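Local coordinates for capsular polysaccharide biosynthesis protein (Vibrio cholerae, PDB 1XPJ) that is of unknown function but is probably a haloacid dehalogenase-like hydrolase that may take part in capsular polysaccharide biosynthesis, at residues K3-L8 and E42-T47. Numbering follows the deposited sequence. Where two conformers were deposited one is given.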
loop_
_atom_site.group_PDB
_atom_site.type_symbol
_atom_site.label_atom_id
_atom_site.label_comp_id
_atom_site.label_asym_id
_atom_site.label_seq_id
_atom_site.Cartn_x
_atom_site.Cartn_y
_atom_site.Cartn_z
ATOM N N LYS A 3 -10.523 -8.044 -15.143
ATOM C CA LYS A 3 -10.226 -6.629 -14.946
ATOM C C LYS A 3 -9.291 -6.095 -16.038
ATOM O O LYS A 3 -8.361 -6.780 -16.473
ATOM C CB LYS A 3 -9.544 -6.396 -13.580
ATOM C CG LYS A 3 -10.447 -6.508 -12.355
ATOM C CD LYS A 3 -9.779 -5.854 -11.139
ATOM C CE LYS A 3 -9.537 -6.835 -10.002
ATOM N NZ LYS A 3 -9.949 -6.292 -8.670
ATOM N N LEU A 4 -9.542 -4.862 -16.463
ATOM C CA LEU A 4 -8.534 -4.088 -17.146
ATOM C C LEU A 4 -7.893 -3.195 -16.107
ATOM O O LEU A 4 -8.588 -2.501 -15.341
ATOM C CB LEU A 4 -9.125 -3.242 -18.271
ATOM C CG LEU A 4 -9.858 -3.959 -19.402
ATOM C CD1 LEU A 4 -10.284 -2.966 -20.478
ATOM C CD2 LEU A 4 -9.003 -5.110 -19.986
ATOM N N ILE A 5 -6.561 -3.238 -16.075
ATOM C CA ILE A 5 -5.772 -2.324 -15.277
ATOM C C ILE A 5 -5.208 -1.262 -16.230
ATOM O O ILE A 5 -4.355 -1.552 -17.088
ATOM C CB ILE A 5 -4.670 -3.096 -14.499
ATOM C CG1 ILE A 5 -5.246 -4.366 -13.859
ATOM C CG2 ILE A 5 -3.979 -2.200 -13.451
ATOM C CD1 ILE A 5 -6.380 -4.127 -12.860
ATOM N N VAL A 6 -5.699 -0.034 -16.068
ATOM C CA VAL A 6 -5.481 1.030 -17.041
ATOM C C VAL A 6 -4.707 2.198 -16.450
ATOM O O VAL A 6 -5.143 2.820 -15.461
ATOM C CB VAL A 6 -6.825 1.590 -17.566
ATOM C CG1 VAL A 6 -6.592 2.519 -18.759
ATOM C CG2 VAL A 6 -7.800 0.443 -17.906
ATOM N N ASP A 7 -3.570 2.498 -17.067
ATOM C CA ASP A 7 -2.768 3.662 -16.719
ATOM C C ASP A 7 -3.570 4.928 -17.081
ATOM O O ASP A 7 -4.542 4.858 -17.848
ATOM C CB ASP A 7 -1.459 3.588 -17.500
ATOM C CG ASP A 7 -0.435 4.619 -17.065
ATOM O OD1 ASP A 7 -0.301 4.901 -15.861
ATOM O OD2 ASP A 7 0.314 5.192 -17.888
ATOM N N LEU A 8 -3.187 6.083 -16.533
ATOM C CA LEU A 8 -3.983 7.279 -16.759
ATOM C C LEU A 8 -3.315 8.216 -17.762
ATOM O O LEU A 8 -3.852 8.407 -18.851
ATOM C CB LEU A 8 -4.282 7.974 -15.426
ATOM C CG LEU A 8 -4.958 9.344 -15.346
ATOM C CD1 LEU A 8 -6.337 9.352 -15.994
ATOM C CD2 LEU A 8 -5.061 9.723 -13.869
ATOM N N GLU A 42 -14.259 -5.276 -15.466
ATOM C CA GLU A 42 -14.140 -4.204 -14.497
ATOM C C GLU A 42 -12.976 -3.302 -14.890
ATOM O O GLU A 42 -11.943 -3.800 -15.358
ATOM C CB GLU A 42 -13.887 -4.783 -13.109
ATOM C CG GLU A 42 -15.013 -5.665 -12.569
ATOM C CD GLU A 42 -14.577 -6.484 -11.353
ATOM O OE1 GLU A 42 -13.930 -5.904 -10.448
ATOM O OE2 GLU A 42 -14.868 -7.707 -11.297
ATOM N N ILE A 43 -13.126 -1.985 -14.706
ATOM C CA ILE A 43 -12.087 -1.047 -15.119
ATOM C C ILE A 43 -11.368 -0.447 -13.899
ATOM O O ILE A 43 -11.992 0.239 -13.073
ATOM C CB ILE A 43 -12.691 0.106 -15.977
ATOM C CG1 ILE A 43 -13.653 -0.398 -17.087
ATOM C CG2 ILE A 43 -11.582 1.069 -16.448
ATOM C CD1 ILE A 43 -13.045 -1.109 -18.269
ATOM N N VAL A 44 -10.060 -0.671 -13.806
ATOM C CA VAL A 44 -9.264 -0.144 -12.692
ATOM C C VAL A 44 -8.258 0.892 -13.212
ATOM O O VAL A 44 -7.334 0.550 -13.952
ATOM C CB VAL A 44 -8.510 -1.281 -11.933
ATOM C CG1 VAL A 44 -7.607 -0.712 -10.828
ATOM C CG2 VAL A 44 -9.490 -2.327 -11.355
ATOM N N ILE A 45 -8.438 2.149 -12.836
ATOM C CA ILE A 45 -7.478 3.173 -13.173
ATOM C C ILE A 45 -6.357 3.098 -12.121
ATOM O O ILE A 45 -6.618 3.175 -10.923
ATOM C CB ILE A 45 -8.148 4.587 -13.188
ATOM C CG1 ILE A 45 -9.507 4.579 -13.901
ATOM C CG2 ILE A 45 -7.189 5.660 -13.737
ATOM C CD1 ILE A 45 -9.493 4.270 -15.378
ATOM N N SER A 46 -5.123 2.920 -12.579
ATOM C CA SER A 46 -3.969 2.738 -11.711
ATOM C C SER A 46 -2.947 3.733 -12.191
ATOM O O SER A 46 -2.615 3.726 -13.367
ATOM C CB SER A 46 -3.427 1.328 -11.908
ATOM O OG SER A 46 -2.728 0.857 -10.775
ATOM N N THR A 47 -2.459 4.609 -11.330
ATOM C CA THR A 47 -1.603 5.694 -11.810
ATOM C C THR A 47 -0.494 6.064 -10.844
ATOM O O THR A 47 -0.689 6.042 -9.623
ATOM C CB THR A 47 -2.449 6.952 -12.146
ATOM O OG1 THR A 47 -1.583 8.072 -12.414
ATOM C CG2 THR A 47 -3.257 7.402 -10.920
HETATM O O HOH W 1 -0.676 7.915 -14.987
#
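L4 and V6 of strand 3-6 bond alternately to E42, V44 and S46 of strand 42-47 in a backbone ladder, the strand axes 23° from exactly parallel. L4 N donates to E42 O and V44 N to L4 O; V6 N then reaches V44 O at 2.7 Å, and S46 N closes the series on V6 O, approaching from above that carbonyl's plane.

Side chains pack on both faces of the ladder. On one, I5 CD1 lies beside V44 CB at 3.7 Å, while K3 CD, in the conformer given, one of two, comes over V44 CG2 at 3.5 Å. On the other face L4 CD1 meets I43 CD1 at 4.0 Å, and V6 CG2, held beside its own backbone N, is turned back toward I43 and meets its CG2; L33 of helix 27-38 packs over all three residues.

Past the ladder, L8 CB abuts T47 CB at 3.9 Å. A water links D7 OD1 (3.2 Å) to T47 OG1 (2.7 Å), a hydroxyl also hydrogen-bonded to R49 N.

Together with helix 27-38 the strands form a beta-alpha-beta unit of the Rossmann-like HAD core, with D7 at the strand end where this family usually carries its DxDx(T/V) motif.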